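Long-range contacts in ESAT-6/WXG100 secretion system protein (Streptococcus gallolyticus, PDB 7JQE), which is the extracellular region of EsaA, a membrane subunit of the bacterial type VIIb secretion system, and probably takes part in exporting protein toxins: residues Glu266-Ile271 / Ser360-Ser365; Gly369-Thr374 / Tyr388-Thr393; Thr330-Ser335 / Asp376-Asp381; Val273-Thr278 / Lys349-Ala354; Leu258-Ala263 / Asp394-Val399. One frame throughout, in Å; residues are numbered along the deposited sequence.

Contact 1: residues Glu266-Ile271 / Ser360-Ser365; sequences EQSNVI and SYTFDS. With EDO (1,2-ethanediol), chain K.
Asn269 and Tyr361 form the central hydrogen-bonded pair of an antiparallel pairing between strand 268-275, an edge strand of the three-stranded sheet within this chain, and the middle strand 355-363. Three main-chain bonds hold this end of it: Asn269 N to Tyr361 O, Tyr361 N to Asn269 O at 3.0 Å, and Phe363 N to Gln267 O, the last from a residue just ahead of the strand.

Side-chain bonds add to these on both faces. On the face of Ser268, Thr362 and Val270, the hydroxyls Ser268 OG and Thr362 OG1 meet at 2.9 Å across a non-hydrogen-bonded pair. On the face of Asn269, the amide and phenol lie side by side and point the same way, their planes 75° apart, and Asn269 ND2 donates to Tyr361 OH at 2.8 Å. With CG between its backbone N and carbonyl carbon (chi1 63°), Tyr361 leans over the neighbouring strand, and Asn269 O sits 3.9 Å above one face of its ring, toward the rim.

Apolar contact is sparser. Ile271 CG2 reaches the edge of the Tyr361 ring at CE2, 4.1 Å away, while Tyr388 of strand 382-392 stacks on that ring. Phe363 packs on His371, Ile373 and Ile390, joining the pairing to the second sheet.

The extended side chain of Gln267, its CG anti to the backbone N (chi1 -176°), slants across Thr362 toward the end of the partner strand, where NE2 donates almost straight to Phe363 O at 3.2 Å, from above the carbonyl plane.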
# COMPACT_ATOMS: atom_id res chain seq x y z
N GLU A 266 32.70 -40.14 12.18
CA GLU A 266 33.94 -40.37 12.91
C GLU A 266 35.11 -40.43 11.94
O GLU A 266 35.07 -41.15 10.94
CB GLU A 266 33.84 -41.66 13.72
CG GLU A 266 34.48 -41.56 15.09
CD GLU A 266 33.73 -40.62 16.01
OE1 GLU A 266 32.51 -40.45 15.82
OE2 GLU A 266 34.37 -40.05 16.92
N GLN A 267 36.17 -39.68 12.25
CA GLN A 267 37.32 -39.59 11.35
C GLN A 267 38.23 -40.81 11.44
O GLN A 267 38.86 -41.18 10.45
CB GLN A 267 38.11 -38.32 11.66
CG GLN A 267 39.28 -38.07 10.73
CD GLN A 267 39.97 -36.75 11.02
OE1 GLN A 267 39.58 -36.03 11.94
NE2 GLN A 267 41.01 -36.44 10.25
N SER A 268 38.31 -41.45 12.61
CA SER A 268 39.09 -42.66 12.80
C SER A 268 38.17 -43.84 13.10
O SER A 268 37.08 -43.67 13.65
CB SER A 268 40.10 -42.51 13.94
OG SER A 268 41.16 -41.64 13.57
N ASN A 269 38.62 -45.03 12.73
CA ASN A 269 37.90 -46.24 13.06
C ASN A 269 38.88 -47.40 13.05
O ASN A 269 40.02 -47.28 12.59
CB ASN A 269 36.73 -46.48 12.09
CG ASN A 269 35.82 -47.61 12.54
OD1 ASN A 269 35.82 -48.00 13.71
ND2 ASN A 269 35.04 -48.14 11.61
N VAL A 270 38.43 -48.54 13.57
CA VAL A 270 39.26 -49.73 13.70
C VAL A 270 38.46 -50.94 13.26
O VAL A 270 37.23 -50.97 13.38
CB VAL A 270 39.77 -49.90 15.15
CG1 VAL A 270 40.76 -48.80 15.49
CG2 VAL A 270 38.60 -49.87 16.12
N ILE A 271 39.16 -51.95 12.75
CA ILE A 271 38.55 -53.18 12.28
C ILE A 271 39.44 -54.35 12.70
O ILE A 271 40.60 -54.18 13.05
CB ILE A 271 38.35 -53.19 10.75
CG1 ILE A 271 39.69 -53.03 10.05
CG2 ILE A 271 37.40 -52.08 10.34
CD1 ILE A 271 39.59 -52.39 8.70
N SER A 360 43.80 -49.71 12.19
CA SER A 360 43.30 -48.35 12.37
C SER A 360 43.43 -47.59 11.06
O SER A 360 44.50 -47.57 10.45
CB SER A 360 44.08 -47.63 13.48
OG SER A 360 44.05 -46.22 13.29
N TYR A 361 42.33 -46.96 10.64
CA TYR A 361 42.36 -46.10 9.47
C TYR A 361 41.82 -44.73 9.85
O TYR A 361 40.94 -44.60 10.71
CB TYR A 361 41.57 -46.69 8.29
CG TYR A 361 40.09 -46.89 8.51
CD1 TYR A 361 39.19 -45.83 8.40
CD2 TYR A 361 39.58 -48.15 8.79
CE1 TYR A 361 37.83 -46.02 8.59
CE2 TYR A 361 38.22 -48.35 8.98
CZ TYR A 361 37.36 -47.28 8.88
OH TYR A 361 36.01 -47.49 9.07
N THR A 362 42.36 -43.70 9.21
CA THR A 362 42.05 -42.31 9.53
C THR A 362 41.96 -41.53 8.23
O THR A 362 42.96 -41.39 7.52
CB THR A 362 43.11 -41.71 10.46
OG1 THR A 362 43.17 -42.46 11.68
CG2 THR A 362 42.78 -40.26 10.77
N PHE A 363 40.77 -41.04 7.91
CA PHE A 363 40.63 -40.16 6.75
C PHE A 363 41.52 -38.94 6.91
O PHE A 363 41.88 -38.55 8.03
CB PHE A 363 39.17 -39.74 6.57
CG PHE A 363 38.25 -40.88 6.21
CD1 PHE A 363 37.50 -41.51 7.19
CD2 PHE A 363 38.15 -41.32 4.91
CE1 PHE A 363 36.66 -42.57 6.86
CE2 PHE A 363 37.31 -42.38 4.58
CZ PHE A 363 36.57 -43.00 5.55
N ASP A 364 41.90 -38.34 5.78
CA ASP A 364 42.84 -37.23 5.83
C ASP A 364 42.19 -35.96 6.40
O ASP A 364 42.89 -35.13 6.98
CB ASP A 364 43.43 -36.96 4.44
CG ASP A 364 42.37 -36.61 3.41
OD1 ASP A 364 41.18 -36.49 3.77
OD2 ASP A 364 42.74 -36.45 2.22
N SER A 365 40.88 -35.81 6.24
CA SER A 365 40.19 -34.64 6.77
C SER A 365 38.71 -34.96 6.94
O SER A 365 38.21 -35.97 6.45
CB SER A 365 40.37 -33.42 5.85
OG SER A 365 39.49 -33.48 4.75
C1 EDO K . 39.41 -35.89 -0.02
O1 EDO K . 40.10 -37.03 0.51
C2 EDO K . 40.35 -34.69 -0.04
O2 EDO K . 40.73 -34.35 1.30

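Contact 2: residues Gly369-Thr374 / Tyr388-Thr393; sequences GTHTIT and YTIYVT. With EDO (1,2-ethanediol), chain I.
Tyr388 O receives the N-H of Ile373 at 2.8 Å and also faces Thr372 CA at 3.2 Å, a CA-H...O contact, so one carbonyl meets two consecutive residues of the opposite strand. Strands 369-379 and 382-392 form a beta hairpin, and its antiparallel register pairs Gly369 with Val392, His371 with Ile390 and Ile373 with Tyr388 through two main-chain bonds each. Gly369 has a phi of 121°, at which a CB would press on the preceding carbonyl oxygen.

Between these pairs the threonines meet. Thr372 OG1 and Thr389 OG1 hydrogen-bond at 2.8 Å; both hydroxyls lie anti to their carbonyl carbons, which turns them toward each other. The same torsion in Thr389 (chi1 -60°) puts its methyl CG2 against Thr370 CG2 at 3.4 Å, so each side of its beta carbon serves a different threonine. On the other face the contact is apolar: His371 CB lies 3.8 Å from Ile390 CG1, and the ring's CD2 approaches Val392 CG2 at 4.1 Å. The far end of the imidazole is held by NE2 bonding to Ser367 O.

The face of His371, Ile373 and Ile390 is turned to strand 355-363 of the other sheet. The threonine face lies toward the second subunit: Thr370 OG1 hydrogen-bonds weakly to Tyr391 OH of that subunit, and Tyr391 OH to its Thr370 OG1. Strand 382-392 leads through a short link, 393-395, into helix 396-427.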
# COMPACT_ATOMS: atom_id res chain seq x y z
N GLY A 369 32.10 -32.96 1.86
CA GLY A 369 32.24 -33.83 0.70
C GLY A 369 32.45 -35.28 1.10
O GLY A 369 32.42 -35.64 2.28
N THR A 370 32.65 -36.11 0.09
CA THR A 370 32.83 -37.54 0.27
C THR A 370 34.31 -37.86 0.40
O THR A 370 35.13 -37.38 -0.39
CB THR A 370 32.23 -38.33 -0.89
OG1 THR A 370 30.82 -38.09 -0.96
CG2 THR A 370 32.47 -39.81 -0.71
N HIS A 371 34.65 -38.67 1.40
CA HIS A 371 36.02 -39.11 1.63
C HIS A 371 36.08 -40.63 1.51
O HIS A 371 35.22 -41.33 2.05
CB HIS A 371 36.53 -38.66 3.00
CG HIS A 371 36.57 -37.17 3.16
ND1 HIS A 371 37.70 -36.43 2.92
CD2 HIS A 371 35.61 -36.29 3.54
CE1 HIS A 371 37.44 -35.15 3.14
NE2 HIS A 371 36.18 -35.04 3.51
N THR A 372 37.11 -41.12 0.82
CA THR A 372 37.27 -42.55 0.57
C THR A 372 38.71 -42.97 0.82
O THR A 372 39.64 -42.35 0.29
CB THR A 372 36.86 -42.93 -0.86
OG1 THR A 372 35.43 -42.89 -0.98
CG2 THR A 372 37.35 -44.33 -1.19
N ILE A 373 38.89 -44.01 1.62
CA ILE A 373 40.18 -44.65 1.82
C ILE A 373 40.19 -45.95 1.04
O ILE A 373 39.22 -46.72 1.08
CB ILE A 373 40.44 -44.92 3.32
CG1 ILE A 373 40.67 -43.62 4.08
CG2 ILE A 373 41.63 -45.86 3.49
CD1 ILE A 373 40.95 -43.82 5.55
N THR A 374 41.29 -46.21 0.32
CA THR A 374 41.49 -47.48 -0.36
C THR A 374 42.87 -48.03 -0.02
O THR A 374 43.85 -47.28 0.05
CB THR A 374 41.37 -47.35 -1.89
OG1 THR A 374 42.41 -46.50 -2.39
CG2 THR A 374 40.02 -46.79 -2.28
N TYR A 388 36.83 -47.67 2.42
CA TYR A 388 35.89 -47.11 3.38
C TYR A 388 35.58 -45.68 2.98
O TYR A 388 36.44 -44.97 2.44
CB TYR A 388 36.45 -47.15 4.81
CG TYR A 388 36.96 -48.52 5.19
CD1 TYR A 388 36.08 -49.52 5.59
CD2 TYR A 388 38.31 -48.81 5.14
CE1 TYR A 388 36.54 -50.77 5.93
CE2 TYR A 388 38.78 -50.07 5.47
CZ TYR A 388 37.89 -51.04 5.87
OH TYR A 388 38.34 -52.29 6.20
N THR A 389 34.35 -45.25 3.24
CA THR A 389 33.88 -43.95 2.80
C THR A 389 33.07 -43.28 3.90
O THR A 389 32.37 -43.94 4.67
CB THR A 389 33.02 -44.05 1.53
OG1 THR A 389 33.79 -44.64 0.48
CG2 THR A 389 32.55 -42.67 1.10
N ILE A 390 33.19 -41.95 3.97
CA ILE A 390 32.33 -41.14 4.82
C ILE A 390 31.88 -39.91 4.04
O ILE A 390 32.55 -39.46 3.10
CB ILE A 390 33.02 -40.72 6.14
CG1 ILE A 390 34.33 -39.98 5.86
CG2 ILE A 390 33.26 -41.94 7.02
CD1 ILE A 390 34.83 -39.17 7.04
N TYR A 391 30.74 -39.37 4.43
CA TYR A 391 30.10 -38.27 3.73
C TYR A 391 29.91 -37.13 4.72
O TYR A 391 29.15 -37.26 5.68
CB TYR A 391 28.76 -38.72 3.13
CG TYR A 391 27.94 -39.53 4.11
CD1 TYR A 391 26.98 -38.92 4.92
CD2 TYR A 391 28.13 -40.90 4.25
CE1 TYR A 391 26.23 -39.65 5.82
CE2 TYR A 391 27.39 -41.64 5.16
CZ TYR A 391 26.44 -41.01 5.94
OH TYR A 391 25.69 -41.75 6.84
N VAL A 392 30.62 -36.03 4.51
CA VAL A 392 30.43 -34.82 5.31
C VAL A 392 29.49 -33.91 4.53
O VAL A 392 29.89 -33.32 3.53
CB VAL A 392 31.76 -34.12 5.61
CG1 VAL A 392 31.53 -32.96 6.56
CG2 VAL A 392 32.76 -35.11 6.20
N THR A 393 28.25 -33.82 4.99
CA THR A 393 27.25 -33.02 4.30
C THR A 393 27.22 -31.60 4.86
O THR A 393 27.59 -31.36 6.01
CB THR A 393 25.87 -33.65 4.40
OG1 THR A 393 25.38 -33.52 5.75
CG2 THR A 393 25.93 -35.12 4.03
C1 EDO I . 31.97 -47.74 5.10
O1 EDO I . 32.78 -47.97 3.94
C2 EDO I . 32.77 -46.94 6.13
O2 EDO I . 31.88 -46.42 7.13

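Contact 3: residues Thr330-Ser335 / Asp376-Asp381; sequences TISNVS and DLNIGD
Asp376 meets Ser332 in a hydrogen-bonded antiparallel pair, its N donating to Ser332 O at 2.8 Å and its O accepting from Ser332 N. Its carboxylate reaches farther along the partner chain: Asn333 ND2 donates to OD2 of Asp376 at 3.3 Å, on the anti side and tilted out of the carboxylate plane, with the two flat groups 73° apart. The other oxygen, OD1, forms a salt bridge with Arg383 on the next strand, so the carboxylate links three segments.

Leu377, the next residue, turns to the opposite face with Ile331, and its CD1 comes to 3.6 Å from Thr330 O. Here strands 327-335 and 369-379 are the two inner strands of a four-stranded antiparallel sheet, and the chain of the first turns a corner at Asn333. The face of Leu377 and Ile331 is buried, with Val339, Phe341 and Met386 beside it.

Asn378 returns to the polar face and pairs with Thr330 through two main-chain bonds. Its ND2 is shared between two hydroxyls, each brought there by standing between its backbone N and carbonyl carbon: Ser332 OG lies in the amide plane at 2.9 Å, whereas Thr330 OG1, at 3.1 Å, is tilted 27° from it, the N-H...O angle bent to 135°.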
# COMPACT_ATOMS: atom_id res chain seq x y z
N THR A 330 50.57 -57.52 5.31
CA THR A 330 50.97 -56.14 5.09
C THR A 330 49.79 -55.30 4.61
O THR A 330 48.73 -55.82 4.24
CB THR A 330 52.10 -56.04 4.05
OG1 THR A 330 51.59 -56.41 2.76
CG2 THR A 330 53.25 -56.96 4.43
N ILE A 331 50.00 -53.99 4.63
CA ILE A 331 49.05 -53.00 4.14
C ILE A 331 49.76 -52.18 3.07
O ILE A 331 50.75 -51.51 3.36
CB ILE A 331 48.54 -52.09 5.27
CG1 ILE A 331 47.77 -52.90 6.31
CG2 ILE A 331 47.70 -50.96 4.71
CD1 ILE A 331 47.78 -52.29 7.69
N SER A 332 49.25 -52.23 1.84
CA SER A 332 49.92 -51.58 0.72
C SER A 332 48.95 -50.71 -0.07
O SER A 332 47.73 -50.89 -0.02
CB SER A 332 50.57 -52.62 -0.22
OG SER A 332 49.58 -53.39 -0.89
N ASN A 333 49.53 -49.76 -0.82
CA ASN A 333 48.78 -48.93 -1.77
C ASN A 333 47.64 -48.18 -1.09
O ASN A 333 46.49 -48.20 -1.55
CB ASN A 333 48.28 -49.77 -2.95
CG ASN A 333 49.41 -50.43 -3.72
OD1 ASN A 333 50.49 -49.85 -3.89
ND2 ASN A 333 49.18 -51.66 -4.19
N VAL A 334 47.95 -47.51 0.01
CA VAL A 334 46.97 -46.72 0.75
C VAL A 334 46.84 -45.35 0.12
O VAL A 334 47.82 -44.76 -0.35
CB VAL A 334 47.37 -46.61 2.24
CG1 VAL A 334 46.40 -45.70 2.97
CG2 VAL A 334 47.42 -47.97 2.88
N SER A 335 45.61 -44.83 0.11
CA SER A 335 45.34 -43.45 -0.27
C SER A 335 44.09 -43.00 0.46
O SER A 335 43.24 -43.81 0.83
CB SER A 335 45.15 -43.30 -1.78
OG SER A 335 43.85 -43.70 -2.16
N ASP A 376 45.26 -52.12 -0.04
CA ASP A 376 45.35 -53.55 -0.29
C ASP A 376 45.79 -54.24 0.99
O ASP A 376 46.79 -53.84 1.60
CB ASP A 376 46.34 -53.86 -1.43
CG ASP A 376 45.72 -53.69 -2.80
OD1 ASP A 376 44.47 -53.78 -2.91
OD2 ASP A 376 46.47 -53.49 -3.78
N LEU A 377 45.04 -55.25 1.41
CA LEU A 377 45.44 -56.12 2.52
C LEU A 377 46.06 -57.38 1.95
O LEU A 377 45.39 -58.17 1.28
CB LEU A 377 44.25 -56.46 3.42
CG LEU A 377 44.55 -57.44 4.56
CD1 LEU A 377 45.51 -56.82 5.57
CD2 LEU A 377 43.28 -57.91 5.25
N ASN A 378 47.36 -57.57 2.20
CA ASN A 378 48.11 -58.70 1.68
C ASN A 378 48.32 -59.73 2.79
O ASN A 378 48.95 -59.43 3.80
CB ASN A 378 49.45 -58.25 1.11
CG ASN A 378 49.30 -57.17 0.05
OD1 ASN A 378 48.96 -57.45 -1.10
ND2 ASN A 378 49.57 -55.93 0.44
N ILE A 379 47.78 -60.93 2.59
CA ILE A 379 48.03 -62.07 3.46
C ILE A 379 48.68 -63.13 2.58
O ILE A 379 47.99 -63.81 1.81
CB ILE A 379 46.75 -62.61 4.11
CG1 ILE A 379 46.02 -61.49 4.86
CG2 ILE A 379 47.07 -63.79 5.03
CD1 ILE A 379 44.68 -61.91 5.43
N GLY A 380 50.00 -63.27 2.69
CA GLY A 380 50.70 -64.16 1.78
C GLY A 380 50.55 -63.68 0.35
O GLY A 380 50.67 -62.49 0.06
N ASP A 381 50.26 -64.62 -0.55
CA ASP A 381 50.01 -64.29 -1.95
C ASP A 381 48.60 -63.76 -2.20
O ASP A 381 48.27 -63.47 -3.36
CB ASP A 381 50.27 -65.51 -2.84
CG ASP A 381 51.75 -65.81 -3.01
OD1 ASP A 381 52.55 -64.85 -3.04
OD2 ASP A 381 52.11 -67.00 -3.14

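Contact 4: residues Val273-Thr278 / Lys349-Ala354; sequences VDVAPT and KTISKA
Two strand ends from different sheets meet here: strand 268-275 of the three-stranded sheet runs out into Ala276 and Pro277, and strand 348-351, an edge strand, within this chain, of the four-stranded sheet, gives way to the loop that leads into strand 355-363. Val275 and Ile351 meet at the centre, slanting past one another. Ile351 CD1 comes to 3.7 Å from Val275 CB; its still closer approach to CG2 is tighter than methyls normally pack and doubtful in detail. A chi1 of 64° and an extended chi2 carry CD1 across to the other strand end.

The prolyl ring of Pro277 lies mainly against main chain: its CD is 3.4 Å from Lys353 C, and its CG 3.6 Å from Ser352 C, while CD also touches Ile351 CD1 at 4.3 Å. Beside it, Ala276 and Ala354 approach with their CB atoms 4.4 Å apart. One polar feature is present, a CA-H...O contact from Ala354 CA to Val275 O at 3.4 Å.

Val275 also bonds through its backbone to Gln355, and Ile351 to Thr327, so each strand end is held within its own sheet. Arg383 of the second subunit forms a salt bridge with Asp274. Across the two segments no hydrogen bond is made: the sheets are joined at this corner by methyl groups and a proline ring, a union that depends on shape and burial of apolar surface.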
# COMPACT_ATOMS: atom_id res chain seq x y z
N VAL A 273 40.52 -58.39 11.61
CA VAL A 273 40.54 -59.45 10.61
C VAL A 273 41.16 -60.70 11.23
O VAL A 273 41.99 -60.62 12.13
CB VAL A 273 41.31 -59.01 9.35
CG1 VAL A 273 42.72 -58.57 9.72
CG2 VAL A 273 41.36 -60.14 8.33
N ASP A 274 40.73 -61.86 10.74
CA ASP A 274 41.23 -63.15 11.21
C ASP A 274 42.23 -63.69 10.18
O ASP A 274 41.83 -64.14 9.10
CB ASP A 274 40.09 -64.14 11.44
CG ASP A 274 39.07 -63.64 12.45
OD1 ASP A 274 37.86 -63.75 12.18
OD2 ASP A 274 39.48 -63.12 13.51
N VAL A 275 43.51 -63.63 10.52
CA VAL A 275 44.56 -64.12 9.64
C VAL A 275 45.02 -65.49 10.12
O VAL A 275 44.83 -65.87 11.28
CB VAL A 275 45.75 -63.13 9.56
CG1 VAL A 275 45.30 -61.79 9.00
CG2 VAL A 275 46.39 -62.96 10.93
N ALA A 276 45.63 -66.24 9.21
CA ALA A 276 46.13 -67.58 9.51
C ALA A 276 47.29 -67.88 8.57
O ALA A 276 47.24 -67.51 7.39
CB ALA A 276 45.05 -68.65 9.36
N PRO A 277 48.34 -68.55 9.06
CA PRO A 277 49.47 -68.88 8.19
C PRO A 277 49.07 -69.86 7.10
O PRO A 277 48.05 -70.54 7.17
CB PRO A 277 50.49 -69.49 9.15
CG PRO A 277 49.66 -70.02 10.28
CD PRO A 277 48.52 -69.06 10.43
N THR A 278 49.91 -69.93 6.07
CA THR A 278 49.73 -70.90 4.98
C THR A 278 50.56 -72.14 5.31
O THR A 278 51.79 -72.09 5.34
CB THR A 278 50.15 -70.30 3.64
OG1 THR A 278 51.57 -70.44 3.46
CG2 THR A 278 49.77 -68.82 3.57
N LYS A 349 53.38 -57.25 9.07
CA LYS A 349 53.43 -58.21 10.17
C LYS A 349 53.72 -59.60 9.62
O LYS A 349 53.38 -59.92 8.48
CB LYS A 349 52.12 -58.23 10.96
CG LYS A 349 52.17 -57.48 12.27
CD LYS A 349 50.81 -57.51 12.97
CE LYS A 349 50.89 -56.87 14.35
NZ LYS A 349 51.45 -55.50 14.28
N THR A 350 54.36 -60.42 10.45
CA THR A 350 54.62 -61.82 10.14
C THR A 350 54.05 -62.67 11.27
O THR A 350 54.35 -62.43 12.45
CB THR A 350 56.11 -62.10 9.96
OG1 THR A 350 56.29 -63.44 9.48
CG2 THR A 350 56.86 -61.95 11.29
N ILE A 351 53.23 -63.65 10.92
CA ILE A 351 52.57 -64.51 11.90
C ILE A 351 52.99 -65.96 11.65
O ILE A 351 53.55 -66.30 10.61
CB ILE A 351 51.04 -64.37 11.87
CG1 ILE A 351 50.50 -64.85 10.52
CG2 ILE A 351 50.64 -62.92 12.11
CD1 ILE A 351 49.00 -64.77 10.41
N SER A 352 52.69 -66.81 12.64
CA SER A 352 52.87 -68.25 12.48
C SER A 352 51.72 -69.04 13.10
O SER A 352 51.87 -70.24 13.36
CB SER A 352 54.20 -68.73 13.08
OG SER A 352 55.30 -68.24 12.35
N LYS A 353 50.57 -68.40 13.34
CA LYS A 353 49.43 -69.08 13.94
C LYS A 353 48.18 -68.25 13.69
O LYS A 353 48.25 -67.03 13.50
CB LYS A 353 49.65 -69.30 15.44
CG LYS A 353 48.49 -69.99 16.13
CD LYS A 353 48.10 -71.26 15.38
CE LYS A 353 46.84 -71.87 15.97
NZ LYS A 353 46.38 -73.04 15.18
N ALA A 354 47.03 -68.93 13.70
CA ALA A 354 45.75 -68.24 13.55
C ALA A 354 45.63 -67.14 14.59
O ALA A 354 46.02 -67.31 15.75
CB ALA A 354 44.59 -69.23 13.70

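Contact 5: residues Leu258-Ala263 / Asp394-Val399; sequences LTAEDA and DTADDV. With EDO (1,2-ethanediol), chain C; EDO (1,2-ethanediol), chain V.
Asp262 sets its carboxylate at the start of helix 396-427, although it belongs to a loop more than 130 residues earlier. Its CG, anti to the carbonyl carbon (chi1 -60°), swings the group toward the helix. OD1 lies 2.7 Å from Ala396 N, and takes a weak, bent hydrogen bond from Thr395 N at 3.1 Å with an N-H...O angle of 121°. Thr395 occupies the N-cap position but its own side chain makes no capping bond. OD2 accepts a hydrogen bond at 2.8 Å from a water that also accepts from Asp397 N, linking the carboxylate to the first turn. The positive end of the helix would probably stabilise its negative charge, against the nearby Asp394, whose OD1 is 4.1 Å from OD2 of Asp262.

Ala396 CB is pressed against the carboxylate, tightly enough that details are doubtful; apolar contact comes from Ala260 CB, 4.2 Å from Ala396 CB. Asp397 folds back on its own helix, OD1 accepting from Asp398 N.

Asp262 OD1 also bonds to Thr393 OG1, just past strand 382-392. The loop 258-263 thus passes over the junction of strand and helix between helix 225-244 and strand 268-275, while Thr395 and Val399 pack on the second subunit.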
# COMPACT_ATOMS: atom_id res chain seq x y z
N LEU A 258 18.70 -21.71 12.05
CA LEU A 258 19.85 -20.96 12.55
C LEU A 258 20.76 -21.82 13.42
O LEU A 258 21.90 -21.42 13.69
CB LEU A 258 19.39 -19.73 13.34
CG LEU A 258 18.63 -18.64 12.56
CD1 LEU A 258 18.15 -17.53 13.50
CD2 LEU A 258 19.49 -18.06 11.44
N THR A 259 20.29 -22.99 13.87
CA THR A 259 21.09 -23.88 14.70
C THR A 259 21.10 -25.30 14.15
O THR A 259 21.41 -26.24 14.89
CB THR A 259 20.57 -23.89 16.14
OG1 THR A 259 19.29 -24.53 16.18
CG2 THR A 259 20.45 -22.47 16.67
N ALA A 260 20.78 -25.48 12.87
CA ALA A 260 20.78 -26.81 12.27
C ALA A 260 22.21 -27.26 12.00
O ALA A 260 23.00 -26.52 11.40
CB ALA A 260 19.96 -26.82 10.99
N GLU A 261 22.55 -28.47 12.45
CA GLU A 261 23.88 -29.03 12.28
C GLU A 261 23.80 -30.34 11.51
O GLU A 261 22.91 -31.16 11.74
CB GLU A 261 24.57 -29.27 13.63
CG GLU A 261 25.01 -28.00 14.35
CD GLU A 261 26.06 -27.22 13.57
OE1 GLU A 261 26.84 -27.86 12.83
OE2 GLU A 261 26.09 -25.98 13.69
N ASP A 262 24.74 -30.52 10.58
CA ASP A 262 24.86 -31.78 9.88
C ASP A 262 25.47 -32.84 10.79
O ASP A 262 26.16 -32.52 11.76
CB ASP A 262 25.71 -31.61 8.62
CG ASP A 262 25.12 -30.61 7.65
OD1 ASP A 262 24.16 -30.97 6.93
OD2 ASP A 262 25.61 -29.46 7.61
N ALA A 263 25.19 -34.10 10.49
CA ALA A 263 25.88 -35.18 11.18
C ALA A 263 27.39 -35.01 11.03
O ALA A 263 27.88 -34.46 10.04
CB ALA A 263 25.45 -36.54 10.63
N ASP A 394 26.78 -30.66 4.02
CA ASP A 394 26.75 -29.24 4.34
C ASP A 394 25.36 -28.65 4.15
O ASP A 394 25.23 -27.43 3.97
CB ASP A 394 27.77 -28.49 3.48
CG ASP A 394 28.26 -27.22 4.13
OD1 ASP A 394 27.78 -26.89 5.24
OD2 ASP A 394 29.16 -26.57 3.55
N THR A 395 24.32 -29.48 4.18
CA THR A 395 22.99 -29.08 3.75
C THR A 395 21.97 -29.07 4.88
O THR A 395 20.77 -29.05 4.62
CB THR A 395 22.52 -30.00 2.63
OG1 THR A 395 22.47 -31.35 3.11
CG2 THR A 395 23.47 -29.92 1.44
N ALA A 396 22.43 -29.09 6.14
CA ALA A 396 21.50 -29.14 7.26
C ALA A 396 20.68 -27.86 7.34
O ALA A 396 19.46 -27.90 7.50
CB ALA A 396 22.26 -29.37 8.56
N ASP A 397 21.35 -26.70 7.26
CA ASP A 397 20.63 -25.44 7.34
C ASP A 397 19.75 -25.23 6.12
O ASP A 397 18.59 -24.80 6.24
CB ASP A 397 21.63 -24.29 7.51
CG ASP A 397 22.78 -24.35 6.52
OD1 ASP A 397 22.76 -25.23 5.64
OD2 ASP A 397 23.69 -23.51 6.63
N ASP A 398 20.26 -25.54 4.93
CA ASP A 398 19.45 -25.46 3.71
C ASP A 398 18.17 -26.27 3.86
O ASP A 398 17.07 -25.77 3.58
CB ASP A 398 20.27 -25.95 2.51
CG ASP A 398 21.28 -24.91 2.02
OD1 ASP A 398 22.07 -24.39 2.84
OD2 ASP A 398 21.29 -24.63 0.81
N VAL A 399 18.28 -27.52 4.31
CA VAL A 399 17.11 -28.39 4.41
C VAL A 399 16.13 -27.86 5.45
O VAL A 399 14.91 -27.94 5.27
CB VAL A 399 17.55 -29.83 4.73
CG1 VAL A 399 16.42 -30.61 5.40
CG2 VAL A 399 17.99 -30.54 3.46
C1 EDO C . 25.84 -23.98 4.14
O1 EDO C . 24.73 -24.89 4.01
C2 EDO C . 25.97 -23.13 2.88
O2 EDO C . 24.74 -22.44 2.63
C1 EDO V . 24.99 -23.60 11.56
O1 EDO V . 23.73 -23.21 10.98
C2 EDO V . 26.12 -23.39 10.56
O2 EDO V . 25.91 -24.20 9.40
O HOH W 1 24.20 -27.07 7.68

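How the contacts relate
Contacts 1, 2 and 3 are antiparallel strand pairings, the first in the three-stranded sheet, the others sharing strand 369-379 in the four-stranded one. Contact 4 joins the sheets without hydrogen bonds; contact 5 lies at the helical end, about 46 Å away between centres. Contacts 1, 2 and 5 are at the surface, contacts 3 and 4 partly buried. Contacts 1 and 2 touch through Phe363 and His371, contacts 3 and 4 through Ile379 and Val275. Hydroxyls line one face of each pairing, with amides added in contacts 1 and 3, and contact 2 turns an apolar face to the other sheet; aliphatic groups make contact 4, a carboxylate contact 5. All except contact 1 touch the second subunit.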